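Local coordinates for protein alpha-galactosidase 1 (Saccharomyces cerevisiae, PDB 3LRK) that hydrolyses terminal, non-reducing alpha-D-galactose residues from alpha-galactosides such as galactose oligosaccharides, galactomannans and galactolipids, working as a secreted, glycosylated homotetramer, at residues D58-Y66 against Y304-I313; M345-Q355 against T371-D379. The protein carries 1 engineered substitution. All blocks are in the same frame, centred on the assembly; numbering follows the deposited sequence.

Contact 1 (D58-Y66 against Y304-I313); sequences DLGLKDMGY and YSIYSQASVI. With NAG (2-acetamido-2-deoxy-beta-D-glucopyranose), chain C.
Y304 and Y66 each send a phenol hydroxyl across to a backbone carbonyl of the other segment, the two polar clasps of an otherwise apolar, buried contact on the outside of the TIM barrel. The loop that leaves helix 46-58 for barrel strand 68-70 here meets the joint between helices 301-307 and 310-316, which follow the last barrel strand, 290-292. That helix 46-58 has just ended is marked by a Schellman motif, with G60 at positive phi, and the carbonyl it leaves at L59 is taken by Y304: OH lies 2.7 Å from L59 O, in the carbonyl plane on a lone pair. With CG trans to the backbone N (chi1 175°), the Y304 ring is carried out to the loop, where its edge meets L61 CG and CE1 lies 3.8 Å from L59 CB. I409 and L410 of helix 403-410 touch both L59 and Y304. M64 packs against the helix joint: a bend at its last torsion (chi3 71°) brings CE to 3.3 Å from S308 O and to 3.7 Å from both A310 CB and I313 CD1. On the far side of the loop D63 faces the glycan, OD2 accepting from N2 of the sugar at 2.8 Å, and OD1 is bonded to T424. L61 O lies in plane at the edge of the Y66 ring and accepts from the N of Y66 and of M64, from opposite faces of its plane. At the other end of that ring, Y66 OH donates to Y307 O at 2.7 Å, in the carbonyl plane with a C=O...O angle of 125°.

Contact 2 (M345-Q355 against T371-D379); sequences MWSGPLDNGDQ and TTLEEIFFD
F377 and F378, consecutive rings just after the short helix 373-376, lie against Q355 and S347 respectively, on the two strands of the hairpin 342-349/355-361 in the C-terminal beta-sandwich domain. One face of the F377 ring carries its neighbour I376, with CG2 3.6 Å above the plane and displaced toward the rim, and L373 CD2 lies at its edge; Q355 runs antiparallel alongside, amide and ring planes 53° apart, NE2 3.5 Å from F377 CE2. F378 instead has S347 OG and E375 O in plane at its edge, and S347 CB is 3.7 Å from F378 CE2. R220 of a second subunit also packs on F378. F377 centres an inverse gamma turn, closed by a weak bond from F378 N to I376 O. At the helix start T371 OG1 donates to E375 OE1, on the anti lone pair of that oxygen, which W328 also binds. M345 folds so that its sulfur lies across T371, SD 3.3 Å from T371 OG1. A chi1 of -179° points S347 OG at the helix end, 2.7 Å from I376 O and 3.0 Å from Q355 OE1; its single proton can serve only one at a time, and the geometry does not choose.

Both segments of contact 1 precede both of contact 2 in the sequence. Their centres lie 25 Å apart and their nearest atoms about 8 Å, without touching. Contact 1 belongs to the TIM barrel, where it ties the loop before the second strand to helices that follow the eighth; contact 2 belongs to the C-terminal beta-sandwich domain, between an antiparallel hairpin and a short helix. They share no sheet. Contact 1 is nevertheless covered in part by helix 403-410, so the two domains pack together there, while D379, at the end of contact 2, forms a salt bridge to R220 of a second subunit and so reaches into the tetramer.

Contact 1 (D58-Y66 against Y304-I313)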
loop_
_atom_site.group_PDB
_atom_site.type_symbol
_atom_site.label_atom_id
_atom_site.label_comp_id
_atom_site.label_asym_id
_atom_site.label_seq_id
_atom_site.Cartn_x
_atom_site.Cartn_y
_atom_site.Cartn_z
ATOM N N ASP A 58 25.470 39.342 14.770
ATOM C CA ASP A 58 26.052 39.838 16.034
ATOM C C ASP A 58 26.238 38.737 17.082
ATOM O O ASP A 58 27.205 38.772 17.852
ATOM C CB ASP A 58 25.242 41.008 16.611
ATOM C CG ASP A 58 25.307 42.255 15.748
ATOM O OD1 ASP A 58 26.246 42.393 14.927
ATOM O OD2 ASP A 58 24.408 43.115 15.895
ATOM N N LEU A 59 25.338 37.751 17.092
ATOM C CA LEU A 59 25.482 36.583 17.980
ATOM C C LEU A 59 26.592 35.623 17.547
ATOM O O LEU A 59 26.877 34.646 18.241
ATOM C CB LEU A 59 24.148 35.829 18.145
ATOM C CG LEU A 59 22.973 36.579 18.791
ATOM C CD1 LEU A 59 21.707 35.717 18.768
ATOM C CD2 LEU A 59 23.287 37.061 20.223
ATOM N N GLY A 60 27.215 35.896 16.402
ATOM C CA GLY A 60 28.314 35.067 15.902
ATOM C C GLY A 60 27.812 33.769 15.292
ATOM O O GLY A 60 28.595 32.872 15.001
ATOM N N LEU A 61 26.494 33.672 15.114
ATOM C CA LEU A 61 25.872 32.481 14.529
ATOM C C LEU A 61 26.081 32.412 13.019
ATOM O O LEU A 61 26.278 31.325 12.465
ATOM C CB LEU A 61 24.389 32.406 14.897
ATOM C CG LEU A 61 24.104 32.035 16.361
ATOM C CD1 LEU A 61 22.614 32.037 16.636
ATOM C CD2 LEU A 61 24.722 30.680 16.731
ATOM N N LYS A 62 26.070 33.576 12.365
ATOM C CA LYS A 62 26.397 33.669 10.936
ATOM C C LYS A 62 27.762 33.042 10.638
ATOM O O LYS A 62 27.891 32.212 9.733
ATOM C CB LYS A 62 26.367 35.124 10.459
ATOM C CG LYS A 62 26.726 35.314 8.972
ATOM C CD LYS A 62 26.920 36.799 8.620
ATOM C CE LYS A 62 28.318 37.295 9.001
ATOM N NZ LYS A 62 28.443 38.774 8.872
ATOM N N ASP A 63 28.775 33.425 11.414
ATOM C CA ASP A 63 30.126 32.925 11.166
ATOM C C ASP A 63 30.359 31.490 11.650
ATOM O O ASP A 63 31.452 30.936 11.458
ATOM C CB ASP A 63 31.179 33.897 11.709
ATOM C CG ASP A 63 31.233 35.190 10.917
ATOM O OD1 ASP A 63 31.509 35.133 9.704
ATOM O OD2 ASP A 63 31.009 36.269 11.504
ATOM N N MET A 64 29.335 30.884 12.256
ATOM C CA MET A 64 29.351 29.442 12.540
ATOM C C MET A 64 28.817 28.642 11.347
ATOM O O MET A 64 28.972 27.422 11.284
ATOM C CB MET A 64 28.554 29.098 13.803
ATOM C CG MET A 64 29.082 29.734 15.084
ATOM S SD MET A 64 28.603 28.857 16.587
ATOM C CE MET A 64 29.620 27.383 16.441
ATOM N N GLY A 65 28.191 29.344 10.408
ATOM C CA GLY A 65 27.730 28.728 9.177
ATOM C C GLY A 65 26.263 28.975 8.901
ATOM O O GLY A 65 25.793 28.661 7.811
ATOM N N TYR A 66 25.545 29.539 9.875
ATOM C CA TYR A 66 24.111 29.857 9.712
ATOM C C TYR A 66 23.926 31.071 8.799
ATOM O O TYR A 66 23.668 32.195 9.258
ATOM C CB TYR A 66 23.433 30.112 11.060
ATOM C CG TYR A 66 23.395 28.941 12.026
ATOM C CD1 TYR A 66 22.396 27.958 11.943
ATOM C CD2 TYR A 66 24.338 28.830 13.050
ATOM C CE1 TYR A 66 22.351 26.883 12.868
ATOM C CE2 TYR A 66 24.303 27.763 13.965
ATOM C CZ TYR A 66 23.312 26.801 13.870
ATOM O OH TYR A 66 23.287 25.771 14.791
ATOM N N TYR A 304 20.292 29.115 22.817
ATOM C CA TYR A 304 21.422 29.756 22.139
ATOM C C TYR A 304 22.706 28.920 22.194
ATOM O O TYR A 304 23.373 28.763 21.182
ATOM C CB TYR A 304 21.661 31.172 22.695
ATOM C CG TYR A 304 22.888 31.879 22.154
ATOM C CD1 TYR A 304 23.071 32.089 20.774
ATOM C CD2 TYR A 304 23.854 32.382 23.026
ATOM C CE1 TYR A 304 24.209 32.753 20.295
ATOM C CE2 TYR A 304 24.968 33.034 22.562
ATOM C CZ TYR A 304 25.149 33.229 21.208
ATOM O OH TYR A 304 26.294 33.894 20.795
ATOM N N SER A 305 23.047 28.372 23.359
ATOM C CA SER A 305 24.287 27.590 23.458
ATOM C C SER A 305 24.173 26.210 22.794
ATOM O O SER A 305 25.186 25.583 22.474
ATOM C CB SER A 305 24.758 27.456 24.903
ATOM O OG SER A 305 23.837 26.723 25.666
ATOM N N ILE A 306 22.942 25.742 22.598
ATOM C CA ILE A 306 22.722 24.536 21.794
ATOM C C ILE A 306 23.055 24.836 20.317
ATOM O O ILE A 306 23.892 24.149 19.709
ATOM C CB ILE A 306 21.302 23.944 22.015
ATOM C CG1 ILE A 306 21.247 23.278 23.399
ATOM C CG2 ILE A 306 20.941 22.918 20.914
ATOM C CD1 ILE A 306 19.867 23.050 23.939
ATOM N N TYR A 307 22.448 25.892 19.767
ATOM C CA TYR A 307 22.718 26.313 18.382
ATOM C C TYR A 307 24.189 26.644 18.130
ATOM O O TYR A 307 24.650 26.599 16.994
ATOM C CB TYR A 307 21.905 27.553 18.026
ATOM C CG TYR A 307 20.458 27.298 17.677
ATOM C CD1 TYR A 307 19.437 27.930 18.385
ATOM C CD2 TYR A 307 20.109 26.440 16.620
ATOM C CE1 TYR A 307 18.089 27.713 18.061
ATOM C CE2 TYR A 307 18.766 26.213 16.291
ATOM C CZ TYR A 307 17.769 26.850 17.014
ATOM O OH TYR A 307 16.455 26.621 16.687
ATOM N N SER A 308 24.907 27.000 19.193
ATOM C CA SER A 308 26.284 27.460 19.063
ATOM C C SER A 308 27.322 26.381 19.384
ATOM O O SER A 308 28.518 26.670 19.424
ATOM C CB SER A 308 26.511 28.711 19.927
ATOM O OG SER A 308 26.681 28.348 21.284
ATOM N N GLN A 309 26.878 25.139 19.583
ATOM C CA GLN A 309 27.811 24.042 19.881
ATOM C C GLN A 309 28.608 23.621 18.639
ATOM O O GLN A 309 28.156 22.788 17.834
ATOM C CB GLN A 309 27.096 22.853 20.543
ATOM C CG GLN A 309 28.043 21.753 21.104
ATOM C CD GLN A 309 28.763 22.164 22.397
ATOM O OE1 GLN A 309 28.675 23.310 22.833
ATOM N NE2 GLN A 309 29.475 21.223 23.006
ATOM N N ALA A 310 29.806 24.194 18.515
ATOM C CA ALA A 310 30.699 23.971 17.378
ATOM C C ALA A 310 30.997 22.499 17.117
ATOM O O ALA A 310 31.073 22.079 15.969
ATOM C CB ALA A 310 31.994 24.751 17.563
ATOM N N SER A 311 31.146 21.734 18.195
ATOM C CA SER A 311 31.458 20.305 18.154
ATOM C C SER A 311 30.375 19.502 17.423
ATOM O O SER A 311 30.661 18.559 16.675
ATOM C CB SER A 311 31.562 19.792 19.591
ATOM O OG SER A 311 32.459 18.708 19.651
ATOM N N VAL A 312 29.127 19.876 17.662
ATOM C CA VAL A 312 27.991 19.179 17.063
ATOM C C VAL A 312 27.789 19.604 15.600
ATOM O O VAL A 312 27.510 18.761 14.736
ATOM C CB VAL A 312 26.719 19.353 17.927
ATOM C CG1 VAL A 312 25.487 18.780 17.234
ATOM C CG2 VAL A 312 26.910 18.691 19.296
ATOM N N ILE A 313 27.945 20.897 15.323
ATOM C CA ILE A 313 27.913 21.428 13.950
ATOM C C ILE A 313 29.003 20.797 13.065
ATOM O O ILE A 313 28.770 20.503 11.883
ATOM C CB ILE A 313 28.028 22.975 13.929
ATOM C CG1 ILE A 313 26.866 23.615 14.701
ATOM C CG2 ILE A 313 28.082 23.514 12.482
ATOM C CD1 ILE A 313 27.031 25.131 14.949
HETATM C C1 NAG C . 34.820 35.721 11.845
HETATM C C2 NAG C . 34.323 37.074 12.367
HETATM C C3 NAG C . 34.010 38.080 11.256
HETATM C C4 NAG C . 34.981 38.084 10.069
HETATM C C5 NAG C . 35.710 36.745 9.854
HETATM C C6 NAG C . 37.072 37.001 9.219
HETATM C C7 NAG C . 33.175 36.954 14.508
HETATM C C8 NAG C . 31.857 37.120 15.200
HETATM N N2 NAG C . 33.137 36.904 13.181
HETATM O O3 NAG C . 33.964 39.380 11.813
HETATM O O4 NAG C . 34.227 38.373 8.899
HETATM O O5 NAG C . 35.942 35.993 11.038
HETATM O O6 NAG C . 37.479 35.846 8.526
HETATM O O7 NAG C . 34.217 36.871 15.155
#

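Contact 2 (M345-Q355 against T371-D379)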
loop_
_atom_site.group_PDB
_atom_site.type_symbol
_atom_site.label_atom_id
_atom_site.label_comp_id
_atom_site.label_asym_id
_atom_site.label_seq_id
_atom_site.Cartn_x
_atom_site.Cartn_y
_atom_site.Cartn_z
ATOM N N MET A 345 20.424 3.453 19.625
ATOM C CA MET A 345 21.839 3.696 19.411
ATOM C C MET A 345 22.076 4.000 17.938
ATOM O O MET A 345 21.595 3.271 17.062
ATOM C CB MET A 345 22.656 2.479 19.799
ATOM C CG MET A 345 24.061 2.812 20.217
ATOM S SD MET A 345 25.278 1.650 19.597
ATOM C CE MET A 345 25.685 2.538 18.110
ATOM N N TRP A 346 22.813 5.075 17.675
ATOM C CA TRP A 346 23.214 5.428 16.320
ATOM C C TRP A 346 24.732 5.500 16.253
ATOM O O TRP A 346 25.401 5.766 17.259
ATOM C CB TRP A 346 22.616 6.772 15.896
ATOM C CG TRP A 346 21.103 6.830 15.782
ATOM C CD1 TRP A 346 20.197 6.674 16.794
ATOM C CD2 TRP A 346 20.333 7.117 14.595
ATOM N NE1 TRP A 346 18.915 6.821 16.309
ATOM C CE2 TRP A 346 18.973 7.113 14.969
ATOM C CE3 TRP A 346 20.666 7.384 13.256
ATOM C CZ2 TRP A 346 17.939 7.335 14.047
ATOM C CZ3 TRP A 346 19.633 7.622 12.343
ATOM C CH2 TRP A 346 18.290 7.588 12.743
ATOM N N SER A 347 25.267 5.258 15.062
ATOM C CA SER A 347 26.708 5.275 14.823
ATOM C C SER A 347 26.946 5.627 13.367
ATOM O O SER A 347 26.164 5.232 12.495
ATOM C CB SER A 347 27.325 3.915 15.157
ATOM O OG SER A 347 28.728 3.922 14.952
ATOM N N GLY A 348 28.017 6.370 13.105
ATOM C CA GLY A 348 28.347 6.784 11.745
ATOM C C GLY A 348 29.802 7.177 11.564
ATOM O O GLY A 348 30.431 7.698 12.494
ATOM N N PRO A 349 30.346 6.938 10.356
ATOM C CA PRO A 349 31.735 7.277 10.064
ATOM C C PRO A 349 31.934 8.772 9.867
ATOM O O PRO A 349 30.998 9.483 9.483
ATOM C CB PRO A 349 32.007 6.539 8.755
ATOM C CG PRO A 349 30.675 6.422 8.095
ATOM C CD PRO A 349 29.671 6.308 9.204
ATOM N N LEU A 350 33.155 9.228 10.139
ATOM C CA LEU A 350 33.540 10.614 9.936
ATOM C C LEU A 350 34.760 10.642 9.043
ATOM O O LEU A 350 35.586 9.728 9.094
ATOM C CB LEU A 350 33.842 11.303 11.270
ATOM C CG LEU A 350 32.661 11.473 12.223
ATOM C CD1 LEU A 350 33.138 11.787 13.638
ATOM C CD2 LEU A 350 31.685 12.550 11.711
ATOM N N ASP A 351 34.874 11.694 8.236
ATOM C CA ASP A 351 35.869 11.735 7.173
ATOM C C ASP A 351 37.323 11.534 7.631
ATOM O O ASP A 351 38.111 10.919 6.909
ATOM C CB ASP A 351 35.750 13.020 6.374
ATOM C CG ASP A 351 36.463 12.934 5.035
ATOM O OD1 ASP A 351 37.405 13.718 4.825
ATOM O OD2 ASP A 351 36.085 12.071 4.210
ATOM N N ASN A 352 37.667 12.040 8.816
ATOM C CA ASN A 352 39.043 11.902 9.348
ATOM C C ASN A 352 39.352 10.532 9.972
ATOM O O ASN A 352 40.465 10.298 10.471
ATOM C CB ASN A 352 39.374 13.038 10.334
ATOM C CG ASN A 352 38.707 12.863 11.699
ATOM O OD1 ASN A 352 37.750 12.103 11.854
ATOM N ND2 ASN A 352 39.201 13.599 12.691
ATOM N N GLY A 353 38.363 9.639 9.957
ATOM C CA GLY A 353 38.516 8.293 10.496
ATOM C C GLY A 353 37.864 8.083 11.851
ATOM O O GLY A 353 37.801 6.957 12.341
ATOM N N ASP A 354 37.382 9.165 12.460
ATOM C CA ASP A 354 36.669 9.085 13.728
ATOM C C ASP A 354 35.263 8.484 13.522
ATOM O O ASP A 354 34.850 8.245 12.394
ATOM C CB ASP A 354 36.573 10.474 14.389
ATOM C CG ASP A 354 37.940 11.072 14.744
ATOM O OD1 ASP A 354 38.970 10.353 14.704
ATOM O OD2 ASP A 354 37.983 12.276 15.072
ATOM N N GLN A 355 34.561 8.217 14.620
ATOM C CA GLN A 355 33.191 7.690 14.594
ATOM C C GLN A 355 32.313 8.546 15.498
ATOM O O GLN A 355 32.748 8.926 16.583
ATOM C CB GLN A 355 33.183 6.230 15.086
ATOM C CG GLN A 355 31.908 5.413 14.734
ATOM C CD GLN A 355 31.843 4.967 13.266
ATOM O OE1 GLN A 355 30.825 4.428 12.814
ATOM N NE2 GLN A 355 32.924 5.182 12.525
ATOM N N THR A 371 27.051 0.303 25.245
ATOM C CA THR A 371 27.383 -0.323 23.976
ATOM C C THR A 371 28.826 -0.847 23.997
ATOM O O THR A 371 29.528 -0.713 25.003
ATOM C CB THR A 371 27.124 0.632 22.772
ATOM O OG1 THR A 371 27.287 -0.097 21.550
ATOM C CG2 THR A 371 28.065 1.840 22.790
ATOM N N THR A 372 29.240 -1.465 22.893
ATOM C CA THR A 372 30.576 -2.039 22.738
ATOM C C THR A 372 31.128 -1.596 21.392
ATOM O O THR A 372 30.385 -1.065 20.567
ATOM C CB THR A 372 30.529 -3.589 22.735
ATOM O OG1 THR A 372 29.783 -4.035 21.599
ATOM C CG2 THR A 372 29.881 -4.147 24.009
ATOM N N LEU A 373 32.419 -1.835 21.158
ATOM C CA LEU A 373 33.037 -1.565 19.855
ATOM C C LEU A 373 32.390 -2.353 18.716
ATOM O O LEU A 373 32.316 -1.862 17.582
ATOM C CB LEU A 373 34.545 -1.848 19.881
ATOM C CG LEU A 373 35.457 -0.953 20.730
ATOM C CD1 LEU A 373 36.890 -1.494 20.691
ATOM C CD2 LEU A 373 35.413 0.505 20.273
ATOM N N GLU A 374 31.934 -3.570 19.018
ATOM C CA GLU A 374 31.279 -4.431 18.022
ATOM C C GLU A 374 29.995 -3.792 17.491
ATOM O O GLU A 374 29.748 -3.826 16.288
ATOM C CB GLU A 374 30.995 -5.832 18.585
ATOM C CG GLU A 374 32.248 -6.616 19.000
ATOM C CD GLU A 374 31.969 -8.079 19.342
ATOM O OE1 GLU A 374 30.787 -8.489 19.356
ATOM O OE2 GLU A 374 32.943 -8.826 19.595
ATOM N N GLU A 375 29.208 -3.196 18.389
ATOM C CA GLU A 375 27.972 -2.487 18.026
ATOM C C GLU A 375 28.247 -1.154 17.344
ATOM O O GLU A 375 27.602 -0.826 16.344
ATOM C CB GLU A 375 27.093 -2.237 19.248
ATOM C CG GLU A 375 26.470 -3.469 19.869
ATOM C CD GLU A 375 25.329 -3.118 20.805
ATOM O OE1 GLU A 375 25.369 -2.034 21.430
ATOM O OE2 GLU A 375 24.380 -3.927 20.904
ATOM N N ILE A 376 29.182 -0.384 17.901
ATOM C CA ILE A 376 29.592 0.901 17.326
ATOM C C ILE A 376 30.098 0.726 15.892
ATOM O O ILE A 376 29.654 1.428 14.978
ATOM C CB ILE A 376 30.674 1.598 18.188
ATOM C CG1 ILE A 376 30.072 2.079 19.511
ATOM C CG2 ILE A 376 31.316 2.748 17.420
ATOM C CD1 ILE A 376 31.106 2.392 20.594
ATOM N N PHE A 377 31.013 -0.221 15.701
ATOM C CA PHE A 377 31.569 -0.488 14.389
ATOM C C PHE A 377 30.841 -1.671 13.760
ATOM O O PHE A 377 31.408 -2.748 13.503
ATOM C CB PHE A 377 33.089 -0.653 14.471
ATOM C CG PHE A 377 33.789 0.593 14.943
ATOM C CD1 PHE A 377 34.209 0.715 16.265
ATOM C CD2 PHE A 377 34.005 1.658 14.069
ATOM C CE1 PHE A 377 34.846 1.876 16.705
ATOM C CE2 PHE A 377 34.640 2.821 14.498
ATOM C CZ PHE A 377 35.062 2.932 15.817
ATOM N N PHE A 378 29.560 -1.398 13.500
ATOM C CA PHE A 378 28.538 -2.361 13.101
ATOM C C PHE A 378 28.808 -3.136 11.807
ATOM O O PHE A 378 28.298 -4.247 11.653
ATOM C CB PHE A 378 27.163 -1.652 13.026
ATOM C CG PHE A 378 27.171 -0.395 12.184
ATOM C CD1 PHE A 378 26.967 -0.458 10.808
ATOM C CD2 PHE A 378 27.394 0.853 12.767
ATOM C CE1 PHE A 378 26.995 0.699 10.020
ATOM C CE2 PHE A 378 27.422 2.019 11.987
ATOM C CZ PHE A 378 27.218 1.944 10.616
ATOM N N ASP A 379 29.564 -2.557 10.871
ATOM C CA ASP A 379 29.921 -3.267 9.634
ATOM C C ASP A 379 31.369 -3.786 9.619
ATOM O O ASP A 379 31.888 -4.151 8.560
ATOM C CB ASP A 379 29.650 -2.413 8.388
ATOM C CG ASP A 379 28.155 -2.174 8.138
ATOM O OD1 ASP A 379 27.306 -2.889 8.719
ATOM O OD2 ASP A 379 27.838 -1.258 7.350
#